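Local coordinates for protein carboxyl esterase NP (Bacillus subtilis, PDB 4CCW) that hydrolyses carboxylic esters, naproxen esters among them, to an alcohol and a carboxylate, using an alpha/beta hydrolase fold, at residues A[66-71]-A[194-199]; A[144-149]-A[232-237]. All blocks are in the same frame, centred on the assembly; numbering follows the deposited sequence.

Contact 1 (66-71 with 194-199) and contact 2 (144-149 with 232-237) lie on opposite sides of the chain's centre, their own centres about 28 Å apart and their nearest atoms about 11 Å apart. Along the chain their segments alternate: 66-71, 144-149, 194-199, 232-237. Contact 2 is inside the central sheet, where strand 146-152 starts beside strand 236-241. Contact 1 joins the loop that follows strand 56-60 of the same sheet to helix 194-205, which comes between those two strands in sequence. One contact thus belongs to the parallel core of the hydrolase fold, the other to helical packing near the ligand pocket, with Met69 about 7 Å from the bound (2-hydroxyethoxy)acetic acid, side chain to ligand.

Contact 1 (A[66-71]-A[194-199]); sequences SSTMWY and PIFVKQ
Gln199 reaches across to Ser66 and Thr68 with CG anti to its backbone N (chi1 -180°) and the chain extended beyond, while the two hydroxyls sit between N and the carbonyl carbon of their own residues, which turns both toward helix 194-205. Both ends of the amide are used. Gln199 NE2 donates to Ser66 OG at 2.8 Å, a bent bond (137° at the hydrogen) with the oxygen tilted 26° out of the amide plane. The side chains of Thr68 and Gln199 come from opposite directions, and Thr68 OG1 donates to Gln199 OE1 at 2.7 Å. Ser66 OG also accepts from Thr68 N at 3.2 Å, forming an ST turn that starts the 3-10 segment 67-70. A leucine in place of Gln199 would probably leave both hydroxyls without their amide partner and weaken the tie between this turn and the helix.

One helical turn earlier, Phe196 points its ring into the same loop. Thr68 OG1 lies at the ring's edge, 3.5 Å from CE1 of Phe196, and Met69 CB packs 3.7 Å from that same Phe196 CE1. Tyr71 CE2 comes within 4.0 Å of Phe196 CB, and its OH is hydrogen-bonded to His193 N. Phe65 meets Phe196 edge-to-face. Helix 12-24 brings Ser24 to Gln199 OE1 and Tyr17 to NE2, whereas helix 275-278 packs against Phe196 and Tyr71 through Met277, and Met69 rests on Leu128 of strand 123-128.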
ATOM      1  N   SER A  66       6.319  -2.815  -3.007  1.00 27.32           N
ATOM      2  CA  SER A  66       5.777  -2.761  -4.386  1.00 27.40           C
ATOM      3  C   SER A  66       4.430  -3.470  -4.574  1.00 26.95           C
ATOM      4  O   SER A  66       3.929  -4.164  -3.679  1.00 26.23           O
ATOM      5  CB  SER A  66       6.799  -3.271  -5.436  1.00 28.42           C
ATOM      6  OG  SER A  66       6.751  -4.682  -5.561  1.00 28.47           O
ATOM      7  N   SER A  67       3.872  -3.334  -5.777  1.00 27.17           N
ATOM      8  CA  SER A  67       2.617  -3.980  -6.138  1.00 27.54           C
ATOM      9  C   SER A  67       2.694  -5.504  -6.192  1.00 27.93           C
ATOM     10  O   SER A  67       1.664  -6.180  -6.176  1.00 28.38           O
ATOM     11  CB  SER A  67       2.140  -3.454  -7.485  1.00 28.15           C
ATOM     12  OG  SER A  67       1.699  -2.122  -7.352  1.00 29.03           O
ATOM     13  N   THR A  68       3.908  -6.051  -6.260  1.00 28.81           N
ATOM     14  CA  THR A  68       4.071  -7.498  -6.339  1.00 29.14           C
ATOM     15  C   THR A  68       3.594  -8.212  -5.069  1.00 28.77           C
ATOM     16  O   THR A  68       3.408  -9.434  -5.100  1.00 29.74           O
ATOM     17  CB  THR A  68       5.537  -7.906  -6.590  1.00 30.22           C
ATOM     18  OG1 THR A  68       6.335  -7.483  -5.474  1.00 30.48           O
ATOM     19  CG2 THR A  68       6.064  -7.298  -7.882  1.00 30.67           C
ATOM     20  N   MET A  69       3.398  -7.459  -3.975  1.00 27.47           N
ATOM     21  CA  MET A  69       2.996  -8.038  -2.682  1.00 27.98           C
ATOM     22  C   MET A  69       1.598  -8.646  -2.688  1.00 27.47           C
ATOM     23  O   MET A  69       1.259  -9.405  -1.789  1.00 28.05           O
ATOM     24  CB  MET A  69       3.090  -7.021  -1.536  1.00 27.22           C
ATOM     25  CG  MET A  69       2.055  -5.909  -1.571  1.00 26.82           C
ATOM     26  SD  MET A  69       1.967  -5.038   0.012  1.00 27.07           S
ATOM     27  CE  MET A  69       0.893  -6.092   0.985  1.00 26.77           C
ATOM     28  N   TRP A  70       0.795  -8.301  -3.690  1.00 28.00           N
ATOM     29  CA  TRP A  70      -0.613  -8.743  -3.741  1.00 27.91           C
ATOM     30  C   TRP A  70      -0.835 -10.154  -4.248  1.00 29.69           C
ATOM     31  O   TRP A  70      -1.988 -10.565  -4.469  1.00 29.45           O
ATOM     32  CB  TRP A  70      -1.447  -7.756  -4.550  1.00 27.74           C
ATOM     33  CG  TRP A  70      -1.466  -6.357  -3.986  1.00 26.98           C
ATOM     34  CD1 TRP A  70      -0.973  -5.197  -4.569  1.00 26.25           C
ATOM     35  CD2 TRP A  70      -2.031  -5.927  -2.696  1.00 26.10           C
ATOM     36  NE1 TRP A  70      -1.160  -4.112  -3.740  1.00 26.21           N
ATOM     37  CE2 TRP A  70      -1.803  -4.483  -2.607  1.00 26.41           C
ATOM     38  CE3 TRP A  70      -2.672  -6.578  -1.642  1.00 26.73           C
ATOM     39  CZ2 TRP A  70      -2.217  -3.737  -1.503  1.00 25.17           C
ATOM     40  CZ3 TRP A  70      -3.079  -5.817  -0.534  1.00 26.05           C
ATOM     41  CH2 TRP A  70      -2.849  -4.430  -0.471  1.00 25.92           C
ATOM     42  N   TYR A  71       0.242 -10.930  -4.402  1.00 30.64           N
ATOM     43  CA  TYR A  71       0.116 -12.293  -4.953  1.00 31.74           C
ATOM     44  C   TYR A  71      -0.826 -13.250  -4.192  1.00 31.98           C
ATOM     45  O   TYR A  71      -1.423 -14.123  -4.828  1.00 32.44           O
ATOM     46  CB  TYR A  71       1.488 -12.946  -5.235  1.00 32.87           C
ATOM     47  CG  TYR A  71       2.313 -13.269  -4.008  1.00 32.85           C
ATOM     48  CD1 TYR A  71       2.133 -14.463  -3.317  1.00 33.67           C
ATOM     49  CD2 TYR A  71       3.282 -12.375  -3.538  1.00 32.57           C
ATOM     50  CE1 TYR A  71       2.877 -14.755  -2.183  1.00 34.33           C
ATOM     51  CE2 TYR A  71       4.042 -12.661  -2.417  1.00 32.90           C
ATOM     52  CZ  TYR A  71       3.833 -13.842  -1.738  1.00 33.85           C
ATOM     53  OH  TYR A  71       4.576 -14.130  -0.621  1.00 34.44           O
ATOM     54  N   PRO A 194      10.101 -16.692  -0.565  1.00 37.86           N
ATOM     55  CA  PRO A 194      11.526 -16.351  -0.699  1.00 38.30           C
ATOM     56  C   PRO A 194      11.841 -15.437  -1.895  1.00 37.03           C
ATOM     57  O   PRO A 194      12.752 -14.618  -1.808  1.00 36.72           O
ATOM     58  CB  PRO A 194      12.200 -17.712  -0.873  1.00 40.81           C
ATOM     59  CG  PRO A 194      11.285 -18.674  -0.195  1.00 41.72           C
ATOM     60  CD  PRO A 194       9.897 -18.149  -0.420  1.00 40.05           C
ATOM     61  N   ILE A 195      11.083 -15.558  -2.982  1.00 37.23           N
ATOM     62  CA  ILE A 195      11.311 -14.727  -4.168  1.00 37.05           C
ATOM     63  C   ILE A 195      10.874 -13.295  -3.884  1.00 35.04           C
ATOM     64  O   ILE A 195      11.548 -12.338  -4.282  1.00 35.19           O
ATOM     65  CB  ILE A 195      10.626 -15.297  -5.434  1.00 39.02           C
ATOM     66  CG1 ILE A 195      11.346 -16.576  -5.892  1.00 41.46           C
ATOM     67  CG2 ILE A 195      10.659 -14.288  -6.574  1.00 39.48           C
ATOM     68  CD1 ILE A 195      10.746 -17.252  -7.108  1.00 44.53           C
ATOM     69  N   PHE A 196       9.770 -13.160  -3.159  1.00 33.59           N
ATOM     70  CA  PHE A 196       9.297 -11.848  -2.742  1.00 32.48           C
ATOM     71  C   PHE A 196      10.315 -11.183  -1.821  1.00 31.67           C
ATOM     72  O   PHE A 196      10.583  -9.985  -1.941  1.00 31.05           O
ATOM     73  CB  PHE A 196       7.931 -11.920  -2.055  1.00 32.33           C
ATOM     74  CG  PHE A 196       7.442 -10.584  -1.587  1.00 31.77           C
ATOM     75  CD1 PHE A 196       6.917  -9.669  -2.497  1.00 32.13           C
ATOM     76  CD2 PHE A 196       7.551 -10.211  -0.251  1.00 31.27           C
ATOM     77  CE1 PHE A 196       6.491  -8.421  -2.079  1.00 32.29           C
ATOM     78  CE2 PHE A 196       7.143  -8.957   0.173  1.00 31.20           C
ATOM     79  CZ  PHE A 196       6.602  -8.061  -0.743  1.00 31.62           C
ATOM     80  N   VAL A 197      10.872 -11.964  -0.895  1.00 32.54           N
ATOM     81  CA  VAL A 197      11.864 -11.449   0.053  1.00 32.67           C
ATOM     82  C   VAL A 197      13.124 -11.006  -0.684  1.00 33.26           C
ATOM     83  O   VAL A 197      13.690  -9.959  -0.349  1.00 33.53           O
ATOM     84  CB  VAL A 197      12.222 -12.462   1.174  1.00 34.23           C
ATOM     85  CG1 VAL A 197      13.331 -11.910   2.067  1.00 35.89           C
ATOM     86  CG2 VAL A 197      11.002 -12.788   2.021  1.00 34.07           C
ATOM     87  N   LYS A 198      13.569 -11.810  -1.656  1.00 33.97           N
ATOM     88  CA  LYS A 198      14.711 -11.453  -2.497  1.00 34.94           C
ATOM     89  C   LYS A 198      14.530 -10.084  -3.142  1.00 33.38           C
ATOM     90  O   LYS A 198      15.480  -9.300  -3.213  1.00 33.54           O
ATOM     91  CB  LYS A 198      14.969 -12.511  -3.580  1.00 37.18           C
ATOM     92  CG  LYS A 198      15.836 -13.678  -3.133  1.00 40.34           C
ATOM     93  CD  LYS A 198      16.167 -14.576  -4.317  1.00 43.43           C
ATOM     94  CE  LYS A 198      17.146 -15.679  -3.939  1.00 47.15           C
ATOM     95  NZ  LYS A 198      17.775 -16.307  -5.136  1.00 51.32           N
ATOM     96  N   GLN A 199      13.310  -9.805  -3.608  1.00 32.08           N
ATOM     97  CA  GLN A 199      12.977  -8.501  -4.179  1.00 31.29           C
ATOM     98  C   GLN A 199      13.037  -7.385  -3.138  1.00 30.57           C
ATOM     99  O   GLN A 199      13.545  -6.293  -3.404  1.00 30.58           O
ATOM    100  CB  GLN A 199      11.599  -8.529  -4.860  1.00 31.47           C
ATOM    101  CG  GLN A 199      11.190  -7.195  -5.480  1.00 31.57           C
ATOM    102  CD  GLN A 199       9.703  -7.080  -5.762  1.00 32.30           C
ATOM    103  OE1 GLN A 199       8.960  -8.051  -5.668  1.00 32.94           O
ATOM    104  NE2 GLN A 199       9.269  -5.888  -6.125  1.00 32.49           N
TER

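Contact 2 (A[144-149]-A[232-237])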
ATOM      1  N   GLU A 144     -15.944  11.716  -4.306  1.00 36.67           N
ATOM      2  CA  GLU A 144     -16.688  11.524  -5.540  1.00 38.09           C
ATOM      3  C   GLU A 144     -16.094  10.439  -6.455  1.00 37.00           C
ATOM      4  O   GLU A 144     -16.724  10.056  -7.459  1.00 38.01           O
ATOM      5  CB  GLU A 144     -16.773  12.854  -6.306  1.00 40.72           C
ATOM      6  CG  GLU A 144     -15.465  13.297  -6.961  1.00 41.81           C
ATOM      7  CD  GLU A 144     -14.574  14.159  -6.071  1.00 42.74           C
ATOM      8  OE1 GLU A 144     -14.866  14.305  -4.864  1.00 41.93           O
ATOM      9  OE2 GLU A 144     -13.572  14.704  -6.592  1.00 44.40           O
ATOM     10  N   ARG A 145     -14.880   9.994  -6.128  1.00 34.83           N
ATOM     11  CA  ARG A 145     -14.129   9.020  -6.928  1.00 33.77           C
ATOM     12  C   ARG A 145     -13.952   7.664  -6.256  1.00 32.77           C
ATOM     13  O   ARG A 145     -13.419   6.733  -6.867  1.00 31.88           O
ATOM     14  CB  ARG A 145     -12.735   9.562  -7.295  1.00 33.10           C
ATOM     15  CG  ARG A 145     -12.734  10.915  -8.008  1.00 34.04           C
ATOM     16  CD  ARG A 145     -13.577  10.953  -9.291  1.00 35.02           C
ATOM     17  NE  ARG A 145     -12.978  10.213 -10.409  1.00 34.74           N
ATOM     18  CZ  ARG A 145     -12.011  10.687 -11.202  1.00 35.03           C
ATOM     19  NH1 ARG A 145     -11.536  11.913 -11.019  1.00 34.61           N
ATOM     20  NH2 ARG A 145     -11.527   9.940 -12.196  1.00 34.80           N
ATOM     21  N   VAL A 146     -14.387   7.556  -5.003  1.00 31.86           N
ATOM     22  CA  VAL A 146     -14.162   6.344  -4.220  1.00 31.37           C
ATOM     23  C   VAL A 146     -15.512   5.751  -3.823  1.00 32.12           C
ATOM     24  O   VAL A 146     -16.273   6.368  -3.077  1.00 32.35           O
ATOM     25  CB  VAL A 146     -13.309   6.627  -2.951  1.00 30.35           C
ATOM     26  CG1 VAL A 146     -12.845   5.327  -2.294  1.00 29.28           C
ATOM     27  CG2 VAL A 146     -12.102   7.495  -3.273  1.00 30.19           C
ATOM     28  N   LYS A 147     -15.808   4.555  -4.321  1.00 32.70           N
ATOM     29  CA  LYS A 147     -17.045   3.851  -3.942  1.00 33.57           C
ATOM     30  C   LYS A 147     -17.007   3.437  -2.466  1.00 33.20           C
ATOM     31  O   LYS A 147     -17.949   3.692  -1.708  1.00 32.95           O
ATOM     32  CB  LYS A 147     -17.258   2.629  -4.839  1.00 35.08           C
ATOM     33  CG  LYS A 147     -17.432   2.977  -6.312  1.00 37.64           C
ATOM     34  CD  LYS A 147     -17.920   1.800  -7.146  1.00 39.76           C
ATOM     35  CE  LYS A 147     -18.132   2.195  -8.604  1.00 40.96           C
ATOM     36  NZ  LYS A 147     -19.425   2.907  -8.862  1.00 43.49           N
ATOM     37  N   SER A 148     -15.910   2.794  -2.078  1.00 31.64           N
ATOM     38  CA  SER A 148     -15.649   2.401  -0.693  1.00 30.81           C
ATOM     39  C   SER A 148     -14.181   2.009  -0.627  1.00 29.86           C
ATOM     40  O   SER A 148     -13.557   1.793  -1.664  1.00 29.60           O
ATOM     41  CB  SER A 148     -16.572   1.263  -0.236  1.00 32.92           C
ATOM     42  OG  SER A 148     -16.166   0.012  -0.758  1.00 34.17           O
ATOM     43  N   ALA A 149     -13.635   1.930   0.584  1.00 27.96           N
ATOM     44  CA  ALA A 149     -12.199   1.731   0.771  1.00 26.95           C
ATOM     45  C   ALA A 149     -11.937   0.774   1.916  1.00 26.49           C
ATOM     46  O   ALA A 149     -12.599   0.850   2.951  1.00 26.58           O
ATOM     47  CB  ALA A 149     -11.524   3.065   1.028  1.00 26.77           C
ATOM     48  N   ALA A 232     -15.056  12.278   6.857  1.00 26.66           N
ATOM     49  CA  ALA A 232     -15.113  11.136   5.917  1.00 27.22           C
ATOM     50  C   ALA A 232     -16.525  10.922   5.384  1.00 28.24           C
ATOM     51  O   ALA A 232     -17.478  10.852   6.163  1.00 28.63           O
ATOM     52  CB  ALA A 232     -14.610   9.860   6.582  1.00 26.78           C
ATOM     53  N   ARG A 233     -16.650  10.802   4.063  1.00 29.25           N
ATOM     54  CA  ARG A 233     -17.966  10.619   3.405  1.00 30.81           C
ATOM     55  C   ARG A 233     -17.993   9.377   2.498  1.00 30.54           C
ATOM     56  O   ARG A 233     -18.853   9.235   1.626  1.00 31.87           O
ATOM     57  CB  ARG A 233     -18.310  11.866   2.585  1.00 32.88           C
ATOM     58  CG  ARG A 233     -18.702  13.081   3.409  1.00 34.82           C
ATOM     59  CD  ARG A 233     -19.334  14.157   2.524  1.00 37.15           C
ATOM     60  NE  ARG A 233     -18.335  14.963   1.816  1.00 38.60           N
ATOM     61  CZ  ARG A 233     -18.418  15.323   0.537  1.00 40.45           C
ATOM     62  NH1 ARG A 233     -19.432  14.921  -0.212  1.00 42.14           N
ATOM     63  NH2 ARG A 233     -17.475  16.078  -0.009  1.00 41.66           N
ATOM     64  N   VAL A 234     -17.035   8.486   2.712  1.00 29.11           N
ATOM     65  CA  VAL A 234     -16.885   7.261   1.949  1.00 28.85           C
ATOM     66  C   VAL A 234     -16.904   6.095   2.958  1.00 27.73           C
ATOM     67  O   VAL A 234     -16.271   6.194   4.010  1.00 27.13           O
ATOM     68  CB  VAL A 234     -15.538   7.289   1.165  1.00 29.03           C
ATOM     69  CG1 VAL A 234     -15.313   6.009   0.381  1.00 29.25           C
ATOM     70  CG2 VAL A 234     -15.496   8.471   0.203  1.00 29.81           C
ATOM     71  N   PRO A 235     -17.590   4.984   2.640  1.00 27.76           N
ATOM     72  CA  PRO A 235     -17.520   3.844   3.573  1.00 27.28           C
ATOM     73  C   PRO A 235     -16.110   3.281   3.659  1.00 26.54           C
ATOM     74  O   PRO A 235     -15.444   3.117   2.629  1.00 26.93           O
ATOM     75  CB  PRO A 235     -18.470   2.793   2.956  1.00 28.18           C
ATOM     76  CG  PRO A 235     -19.129   3.448   1.794  1.00 29.29           C
ATOM     77  CD  PRO A 235     -18.354   4.670   1.421  1.00 29.10           C
ATOM     78  N   ILE A 236     -15.682   2.966   4.888  1.00 25.59           N
ATOM     79  CA  ILE A 236     -14.352   2.467   5.166  1.00 24.99           C
ATOM     80  C   ILE A 236     -14.414   1.155   5.930  1.00 25.05           C
ATOM     81  O   ILE A 236     -15.210   1.008   6.857  1.00 25.01           O
ATOM     82  CB  ILE A 236     -13.557   3.506   5.983  1.00 24.14           C
ATOM     83  CG1 ILE A 236     -13.310   4.769   5.135  1.00 24.21           C
ATOM     84  CG2 ILE A 236     -12.275   2.912   6.558  1.00 23.32           C
ATOM     85  CD1 ILE A 236     -12.723   5.909   5.930  1.00 24.08           C
ATOM     86  N   LEU A 237     -13.599   0.195   5.496  1.00 24.74           N
ATOM     87  CA  LEU A 237     -13.366  -1.015   6.261  1.00 24.83           C
ATOM     88  C   LEU A 237     -11.949  -0.872   6.756  1.00 23.52           C
ATOM     89  O   LEU A 237     -11.028  -0.759   5.961  1.00 23.87           O
ATOM     90  CB  LEU A 237     -13.506  -2.281   5.400  1.00 25.64           C
ATOM     91  CG  LEU A 237     -13.016  -3.602   6.022  1.00 26.19           C
ATOM     92  CD1 LEU A 237     -14.022  -4.126   7.043  1.00 26.31           C
ATOM     93  CD2 LEU A 237     -12.804  -4.654   4.937  1.00 27.21           C
TER
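Val146 is the first residue of 144-149 to meet the other segment: its CG1 methyl lies 3.7 Å from CG1 of Val234, the two side chains crossing at about a right angle. In each valine CG1 lies opposite the backbone N (chi1 -169° and 178°), which turns the two methyls to one another. Val234 CG1 also sits against the carbonyl oxygen of Val146, and Phe138 of helix 130-141 packs on Val146.

At Lys147 the chain turns a corner and CB points away from the partner segment. Its backbone still takes part, with Lys147 O 3.3 Å from Pro235 CD, so the flank of the proline ring lies against a peptide carbonyl.

Ser148 follows. Ser148 CB is 3.9 Å from Pro235 CG, and its CA makes a CH...O contact with Pro235 O. The hydroxyl has its hydrogen-bond partner in His124 ND1, on strand 123-128. From here the two chains run as parallel neighbours in the central sheet of the alpha/beta hydrolase fold, strand 146-152 lying between 123-128 and 236-241.

Ala149 makes the parallel bridge with Ile236, using both its N-H and its C=O, which bracket Ile236 by bonding to Pro235 and Leu237. Ala149 N donates to Pro235 O at 3.0 Å, and Ala149 O accepts from Leu237 N at 2.8 Å in a straighter bond, 166° at the hydrogen. The proline, which has no N-H to give, thus enters the pairing through its carbonyl. Ile236 CA adds a CH...O contact of 3.3 Å to Ala149 O. The side chains of Ala149 and Ile236 share a face of the sheet, where Thr135 and Leu139 of helix 130-141 pack on the alanine; Phe290 of helix 280-291 touches both Ser148 and Leu237.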